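Local coordinates for CRISPR system CMR subunit Cmr7 1 (PDB 2X5Q), which serves as a possibly dimeric subunit of the crRNA-containing CMR ribonucleoprotein complex, part of the CRISPR adaptive immunity that protects against viruses and other mobile genetic elements, at residues Ser35-Gln40 with Ser87-Lys92; Thr141-Leu146 with Ile185-Ser190; Arg137-Ser142 with Ile191-Ser196. All blocks are in the same frame, centred on the assembly; numbering follows the deposited sequence.

Contact 1 of 3, residues Ser35-Gln40 with Ser87-Lys92; sequences SIEYNQ and SGKILK
The flat amide of Asn39 reaches across to Ser87: ND2 donates a nearly straight bond of 2.6 Å to Ser87 OG, which lies in the amide plane. Ser87 OG is bonded in turn to Glu9, so its hydroxyl links two polar groups. The Tyr38 ring leads away from strand 88-92 toward helix 148-162; Gln40 CD lies in plane at its edge, and Tyr38 OH donates to Gln40 OE1. At the backbone, Tyr38 CA comes within 3.9 Å of Gly88 CA, an approach that suits a residue without a side chain. The antiparallel pairing then meets a classic beta bulge: Ser35 O accepts from Leu91 N at 2.8 Å and, over a longer but straighter path, from Lys92 N at 3.2 Å. On one face Ile36 CG1 meets Ile90 CG1 at 4.2 Å, both side chains packing on Val12. On the other, Glu37 CB rests on Leu91 CG at 3.8 Å. Lys92, bent at its third torsion (79°), turns NZ to Ser32 O and to a water that also bonds Ser35 OG. Polar side-chain links thus close both ends of the pairing, while the apolar face between them joins this four-stranded sheet to strand 11-15.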
# COMPACT_ATOMS: atom_id res chain seq x y z
N SER A 35 11.57 5.87 17.29
CA SER A 35 13.00 5.60 17.47
C SER A 35 13.31 4.14 17.15
O SER A 35 12.59 3.23 17.56
CB SER A 35 13.46 5.93 18.88
OG SER A 35 13.42 7.32 19.11
N ILE A 36 14.41 3.95 16.43
CA ILE A 36 14.85 2.65 15.95
C ILE A 36 16.21 2.33 16.58
O ILE A 36 17.04 3.21 16.78
CB ILE A 36 14.92 2.67 14.41
CG1 ILE A 36 13.50 2.56 13.85
CG2 ILE A 36 15.82 1.56 13.85
CD1 ILE A 36 13.42 2.65 12.33
N GLU A 37 16.40 1.07 16.97
CA GLU A 37 17.69 0.57 17.42
C GLU A 37 18.21 -0.35 16.33
O GLU A 37 17.43 -1.02 15.67
CB GLU A 37 17.52 -0.21 18.72
CG GLU A 37 18.83 -0.66 19.36
CD GLU A 37 18.63 -1.56 20.57
OE1 GLU A 37 17.95 -2.60 20.45
OE2 GLU A 37 19.18 -1.23 21.64
N TYR A 38 19.51 -0.37 16.11
CA TYR A 38 20.08 -1.32 15.17
C TYR A 38 21.13 -2.17 15.88
O TYR A 38 21.72 -1.78 16.90
CB TYR A 38 20.66 -0.62 13.95
CG TYR A 38 21.81 0.27 14.30
CD1 TYR A 38 23.10 -0.25 14.36
CD2 TYR A 38 21.61 1.61 14.61
CE1 TYR A 38 24.15 0.54 14.71
CE2 TYR A 38 22.68 2.42 14.98
CZ TYR A 38 23.95 1.87 15.02
OH TYR A 38 25.02 2.62 15.37
N ASN A 39 21.32 -3.37 15.34
CA ASN A 39 22.27 -4.30 15.91
C ASN A 39 23.61 -4.03 15.24
O ASN A 39 23.75 -4.20 14.03
CB ASN A 39 21.77 -5.73 15.69
CG ASN A 39 20.41 -5.98 16.37
OD1 ASN A 39 20.21 -5.68 17.55
ND2 ASN A 39 19.47 -6.57 15.61
N GLN A 40 24.58 -3.55 16.02
CA GLN A 40 25.89 -3.16 15.48
C GLN A 40 26.57 -4.33 14.76
O GLN A 40 27.28 -4.13 13.79
CB GLN A 40 26.80 -2.60 16.58
CG GLN A 40 28.04 -1.85 16.06
CD GLN A 40 27.69 -0.66 15.18
OE1 GLN A 40 27.15 0.34 15.65
NE2 GLN A 40 28.03 -0.75 13.89
N SER A 87 19.36 -4.78 10.43
CA SER A 87 19.04 -5.61 11.59
C SER A 87 18.83 -4.74 12.82
O SER A 87 19.72 -3.98 13.24
CB SER A 87 20.12 -6.66 11.86
OG SER A 87 19.87 -7.27 13.11
N GLY A 88 17.65 -4.87 13.41
CA GLY A 88 17.25 -3.97 14.48
C GLY A 88 15.77 -4.02 14.75
O GLY A 88 15.07 -4.94 14.31
N LYS A 89 15.29 -3.03 15.49
CA LYS A 89 13.89 -3.01 15.88
C LYS A 89 13.40 -1.61 16.22
O LYS A 89 14.18 -0.74 16.58
CB LYS A 89 13.68 -3.95 17.07
CG LYS A 89 14.39 -3.53 18.34
CD LYS A 89 14.27 -4.61 19.43
CE LYS A 89 12.97 -4.50 20.22
NZ LYS A 89 12.96 -5.41 21.43
N ILE A 90 12.09 -1.42 16.11
CA ILE A 90 11.45 -0.19 16.50
C ILE A 90 11.32 -0.22 18.02
O ILE A 90 10.66 -1.10 18.57
CB ILE A 90 10.08 -0.05 15.80
CG1 ILE A 90 10.29 -0.05 14.28
CG2 ILE A 90 9.38 1.25 16.21
CD1 ILE A 90 9.05 -0.19 13.46
N LEU A 91 12.00 0.70 18.70
CA LEU A 91 11.98 0.77 20.17
C LEU A 91 10.84 1.63 20.71
O LEU A 91 10.31 1.36 21.78
CB LEU A 91 13.30 1.30 20.72
CG LEU A 91 14.46 0.31 20.87
CD1 LEU A 91 15.53 0.92 21.77
CD2 LEU A 91 14.01 -1.01 21.43
N LYS A 92 10.50 2.67 19.97
CA LYS A 92 9.38 3.52 20.32
C LYS A 92 8.60 3.80 19.05
O LYS A 92 9.19 4.11 18.01
CB LYS A 92 9.86 4.83 20.97
CG LYS A 92 8.76 5.80 21.26
CD LYS A 92 9.28 7.10 21.83
CE LYS A 92 9.84 8.00 20.76
NZ LYS A 92 10.32 9.28 21.33
O HOH W 1 11.84 9.51 18.91

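Contact 2 of 3, residues Thr141-Leu146 with Ile185-Ser190; sequences TSFVSL and IFNYYS
Phe143 meets Tyr189 and Asn187 in succession along its length. Its CB sits over a face of the Tyr189 ring, 4.2 Å from the centroid, in a CH-pi contact. With CG anti to the backbone N (chi1 174°), the ring runs on along strand 188-190 toward Asn187, and Phe143 CD1 reaches Tyr189 CE2 at 3.8 Å. The two rings form an offset edge-to-face pair, planes 70° apart, with the edge of Phe143 presented to the face of Tyr189; Tyr80 makes another edge-to-face pair with Tyr189. At the far end, Phe143 CE1 and CZ press on Asn187 CB, CE1 at 3.5 Å. Phe143 and Tyr189 decorate one face of a two-stranded antiparallel ribbon whose strands are separated in sequence by three helices. Four backbone bonds hold it here, two each between Ser142 and Ser190 and between Val144 and Tyr188. On the opposite face Val144 CB lies 3.9 Å from the centroid of the Tyr188 ring, over its face, and Tyr188 OH bonds to Glu66 and Asn18. Leaving helix 172-185, the chain makes an inverse gamma turn centred on Phe186, where Asn187 N donates to Ile185 O; Leu146 CD1 packs beside Phe186 CB at 4.0 Å.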
# COMPACT_ATOMS: atom_id res chain seq x y z
N THR A 141 0.37 15.98 0.50
CA THR A 141 1.58 15.19 0.36
C THR A 141 2.47 15.90 -0.65
O THR A 141 1.99 16.40 -1.69
CB THR A 141 1.26 13.76 -0.09
OG1 THR A 141 0.76 13.77 -1.44
CG2 THR A 141 0.21 13.17 0.82
N SER A 142 3.76 15.98 -0.34
CA SER A 142 4.68 16.76 -1.13
C SER A 142 5.93 15.97 -1.38
O SER A 142 6.40 15.27 -0.50
CB SER A 142 5.07 18.04 -0.39
OG SER A 142 3.90 18.71 0.00
N PHE A 143 6.46 16.12 -2.58
CA PHE A 143 7.72 15.54 -2.95
C PHE A 143 8.85 16.32 -2.27
O PHE A 143 8.91 17.55 -2.35
CB PHE A 143 7.88 15.59 -4.47
CG PHE A 143 9.22 15.13 -4.95
CD1 PHE A 143 9.49 13.79 -5.13
CD2 PHE A 143 10.22 16.05 -5.23
CE1 PHE A 143 10.71 13.36 -5.57
CE2 PHE A 143 11.46 15.63 -5.68
CZ PHE A 143 11.70 14.28 -5.85
N VAL A 144 9.73 15.59 -1.59
CA VAL A 144 10.86 16.18 -0.90
C VAL A 144 12.14 15.50 -1.33
O VAL A 144 12.18 14.29 -1.52
CB VAL A 144 10.69 16.06 0.63
CG1 VAL A 144 11.83 16.81 1.35
CG2 VAL A 144 9.31 16.63 1.07
N SER A 145 13.19 16.29 -1.55
CA SER A 145 14.53 15.73 -1.76
C SER A 145 15.39 16.08 -0.55
O SER A 145 15.06 16.98 0.22
CB SER A 145 15.14 16.26 -3.05
OG SER A 145 15.42 17.63 -2.92
N LEU A 146 16.48 15.35 -0.37
CA LEU A 146 17.37 15.63 0.76
C LEU A 146 18.13 16.94 0.54
O LEU A 146 18.72 17.14 -0.52
CB LEU A 146 18.37 14.49 0.98
CG LEU A 146 17.89 13.21 1.64
CD1 LEU A 146 19.09 12.40 2.08
CD2 LEU A 146 16.96 13.47 2.83
N ILE A 185 19.34 9.28 -4.31
CA ILE A 185 18.29 8.29 -4.09
C ILE A 185 17.13 8.75 -3.23
O ILE A 185 15.99 8.50 -3.56
CB ILE A 185 18.88 7.00 -3.44
CG1 ILE A 185 19.85 6.32 -4.40
CG2 ILE A 185 17.78 6.02 -3.03
CD1 ILE A 185 20.79 5.39 -3.67
N PHE A 186 17.42 9.38 -2.10
CA PHE A 186 16.43 9.46 -1.02
C PHE A 186 15.50 10.67 -1.11
O PHE A 186 15.39 11.48 -0.18
CB PHE A 186 17.12 9.35 0.34
CG PHE A 186 17.65 7.99 0.60
CD1 PHE A 186 16.78 6.94 0.83
CD2 PHE A 186 19.01 7.73 0.55
CE1 PHE A 186 17.27 5.66 1.05
CE2 PHE A 186 19.49 6.46 0.77
CZ PHE A 186 18.62 5.43 1.02
N ASN A 187 14.82 10.77 -2.24
CA ASN A 187 13.63 11.59 -2.36
C ASN A 187 12.46 10.83 -1.73
O ASN A 187 12.47 9.59 -1.66
CB ASN A 187 13.31 11.88 -3.81
CG ASN A 187 14.48 12.41 -4.57
OD1 ASN A 187 15.25 13.23 -4.07
ND2 ASN A 187 14.62 11.97 -5.82
N TYR A 188 11.47 11.57 -1.25
CA TYR A 188 10.33 10.98 -0.57
C TYR A 188 9.14 11.94 -0.57
O TYR A 188 9.26 13.12 -0.94
CB TYR A 188 10.69 10.56 0.86
CG TYR A 188 11.14 11.71 1.77
CD1 TYR A 188 10.27 12.30 2.66
CD2 TYR A 188 12.44 12.20 1.72
CE1 TYR A 188 10.67 13.36 3.50
CE2 TYR A 188 12.86 13.24 2.55
CZ TYR A 188 11.96 13.81 3.43
OH TYR A 188 12.36 14.85 4.23
N TYR A 189 7.99 11.40 -0.19
CA TYR A 189 6.77 12.19 -0.07
C TYR A 189 6.43 12.33 1.40
O TYR A 189 6.40 11.34 2.14
CB TYR A 189 5.62 11.53 -0.84
CG TYR A 189 5.73 11.75 -2.33
CD1 TYR A 189 4.95 12.70 -2.97
CD2 TYR A 189 6.63 11.01 -3.10
CE1 TYR A 189 5.06 12.92 -4.34
CE2 TYR A 189 6.74 11.21 -4.47
CZ TYR A 189 5.96 12.17 -5.07
OH TYR A 189 6.07 12.38 -6.40
N SER A 190 6.27 13.56 1.86
CA SER A 190 5.86 13.80 3.23
C SER A 190 4.45 14.34 3.23
O SER A 190 4.04 15.04 2.30
CB SER A 190 6.80 14.75 3.96
OG SER A 190 6.59 16.08 3.61
O HOH W 2 3.36 17.89 2.45
O HOH W 3 17.27 13.62 -2.32

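Contact 3 of 3, residues Arg137-Ser142 with Ile191-Ser196; sequences RDKVTS and IKSLKS
The outer part of a two-stranded antiparallel ribbon is built here by Lys139, Val140 and Thr141 pairing with Ser193, Lys192 and Ile191. Val140 and Lys192 form the hydrogen-bonded pair: Val140 N donates to Lys192 O at 2.8 Å, and Lys192 N returns a bond to Val140 O. Beyond the last bridge the connection persists through Leu194 N, whose almost straight bond of 2.9 Å ends on Asp138 O. Thr141 and Ile191 share one face of the ribbon with Lys139 and Ser193. There Thr141 CG2 touches Ile191 CD1 at 3.7 Å; the first torsion of Ile191 (-177°) swings CG1 to the side far from its own backbone N, which carries CD1 to the methyl and toward Lys139 CB. The Lys139 chain crosses Ile191 obliquely, passes alongside Ser193 and bends at its last torsion until NZ lies 3.6 Å from Ser193 CB. The ribbon reaches out from the body of the subunit, its centre in this region about 22 Å from the centre of the chain, and it meets the second subunit: Thr141 OG1 makes a weak hydrogen bond to Lys105 of that subunit, and Arg137 packs on Ile99 of the same neighbour. On the other face Val140 CG1 meets Leu194 CD2 at 3.6 Å, the two side chains crossing at about a right angle. Lys192 projects from this face too, with NZ bonded to Asn197. Just before strand 139-142, Asp138 adopts positive backbone angles (phi 66°), and its carboxylate lies against Lys195: OD1 is 3.4 Å from Lys195 CB, whereas OD2 and Lys195 NZ form only a long salt bridge of 3.9 Å, probably a modest attraction.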
# COMPACT_ATOMS: atom_id res chain seq x y z
N ARG A 137 -8.15 13.69 5.41
CA ARG A 137 -8.82 14.97 5.23
C ARG A 137 -7.85 16.11 5.46
O ARG A 137 -7.11 16.11 6.45
CB ARG A 137 -9.96 15.12 6.23
CG ARG A 137 -11.22 14.34 5.86
CD ARG A 137 -12.25 14.43 6.96
NE ARG A 137 -11.71 13.91 8.22
CZ ARG A 137 -12.34 13.97 9.38
NH1 ARG A 137 -13.54 14.50 9.45
NH2 ARG A 137 -11.78 13.47 10.46
N ASP A 138 -7.85 17.09 4.56
CA ASP A 138 -7.19 18.36 4.83
C ASP A 138 -5.67 18.21 4.96
O ASP A 138 -5.03 18.90 5.76
CB ASP A 138 -7.79 18.95 6.12
CG ASP A 138 -7.85 20.45 6.09
OD1 ASP A 138 -6.78 21.07 6.21
OD2 ASP A 138 -8.97 21.00 5.95
N LYS A 139 -5.11 17.29 4.18
CA LYS A 139 -3.69 16.96 4.25
C LYS A 139 -3.08 16.98 2.87
O LYS A 139 -3.72 16.60 1.89
CB LYS A 139 -3.51 15.58 4.87
CG LYS A 139 -3.92 15.53 6.33
CD LYS A 139 -3.44 14.29 7.01
CE LYS A 139 -4.12 14.08 8.34
NZ LYS A 139 -3.78 15.14 9.30
N VAL A 140 -1.83 17.44 2.79
CA VAL A 140 -1.13 17.57 1.52
C VAL A 140 0.12 16.72 1.58
O VAL A 140 0.82 16.72 2.59
CB VAL A 140 -0.74 19.04 1.19
CG1 VAL A 140 0.07 19.69 2.33
CG2 VAL A 140 0.04 19.10 -0.11
N THR A 141 0.37 15.98 0.50
CA THR A 141 1.58 15.19 0.36
C THR A 141 2.47 15.90 -0.65
O THR A 141 1.99 16.40 -1.69
CB THR A 141 1.26 13.76 -0.09
OG1 THR A 141 0.76 13.77 -1.44
CG2 THR A 141 0.21 13.17 0.82
N SER A 142 3.76 15.98 -0.34
CA SER A 142 4.68 16.76 -1.13
C SER A 142 5.93 15.97 -1.38
O SER A 142 6.40 15.27 -0.50
CB SER A 142 5.07 18.04 -0.39
OG SER A 142 3.90 18.71 0.00
N ILE A 191 3.70 14.00 4.27
CA ILE A 191 2.31 14.38 4.39
C ILE A 191 2.18 15.32 5.58
O ILE A 191 2.81 15.10 6.62
CB ILE A 191 1.40 13.14 4.50
CG1 ILE A 191 -0.08 13.54 4.56
CG2 ILE A 191 1.79 12.25 5.67
CD1 ILE A 191 -1.02 12.38 4.25
N LYS A 192 1.37 16.36 5.41
CA LYS A 192 1.18 17.38 6.42
C LYS A 192 -0.27 17.85 6.42
O LYS A 192 -0.93 17.86 5.37
CB LYS A 192 2.11 18.57 6.14
CG LYS A 192 1.93 19.73 7.09
CD LYS A 192 2.78 20.93 6.76
CE LYS A 192 2.41 22.10 7.67
NZ LYS A 192 2.61 21.74 9.12
N SER A 193 -0.78 18.22 7.59
CA SER A 193 -2.12 18.79 7.69
C SER A 193 -2.06 20.28 7.39
O SER A 193 -1.15 20.98 7.84
CB SER A 193 -2.73 18.54 9.07
OG SER A 193 -1.89 19.05 10.08
N LEU A 194 -3.03 20.75 6.62
CA LEU A 194 -3.09 22.15 6.20
C LEU A 194 -3.69 23.09 7.24
O LEU A 194 -3.47 24.31 7.19
CB LEU A 194 -3.90 22.26 4.91
CG LEU A 194 -3.26 21.58 3.70
CD1 LEU A 194 -4.28 21.31 2.61
CD2 LEU A 194 -2.13 22.44 3.17
N LYS A 195 -4.49 22.55 8.16
CA LYS A 195 -5.27 23.40 9.07
C LYS A 195 -4.97 23.15 10.55
O LYS A 195 -5.57 23.77 11.43
CB LYS A 195 -6.77 23.22 8.79
CG LYS A 195 -7.35 24.14 7.71
CD LYS A 195 -8.86 24.26 7.87
CE LYS A 195 -9.51 25.31 6.95
NZ LYS A 195 -9.86 24.74 5.61
N SER A 196 -4.03 22.26 10.80
CA SER A 196 -3.68 21.86 12.15
C SER A 196 -2.18 21.60 12.21
O SER A 196 -1.56 21.24 11.20
CB SER A 196 -4.46 20.61 12.53
OG SER A 196 -3.99 20.06 13.75

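From the N terminus, contact 1 closes first, joining strand 35-38 to strand 88-92 around a loop of 46 residues that is rich in strand and contains no helix. Contacts 2 and 3 come later in the chain, each in series with contact 1. Both open on strand 139-144 and close on strand 188-193, so contact 2 nests within contact 3, sharing Thr141 and Ser142; none of the three crosses another. The helices 148-162, 164-169 and 172-185 fill the loop that contact 2 closes. Contacts 1 and 2 lie on opposite sides of the chain's centre, their centres about 23 Å apart: one completes the four-stranded sheet, the other the ribbon that leads out to contact 3.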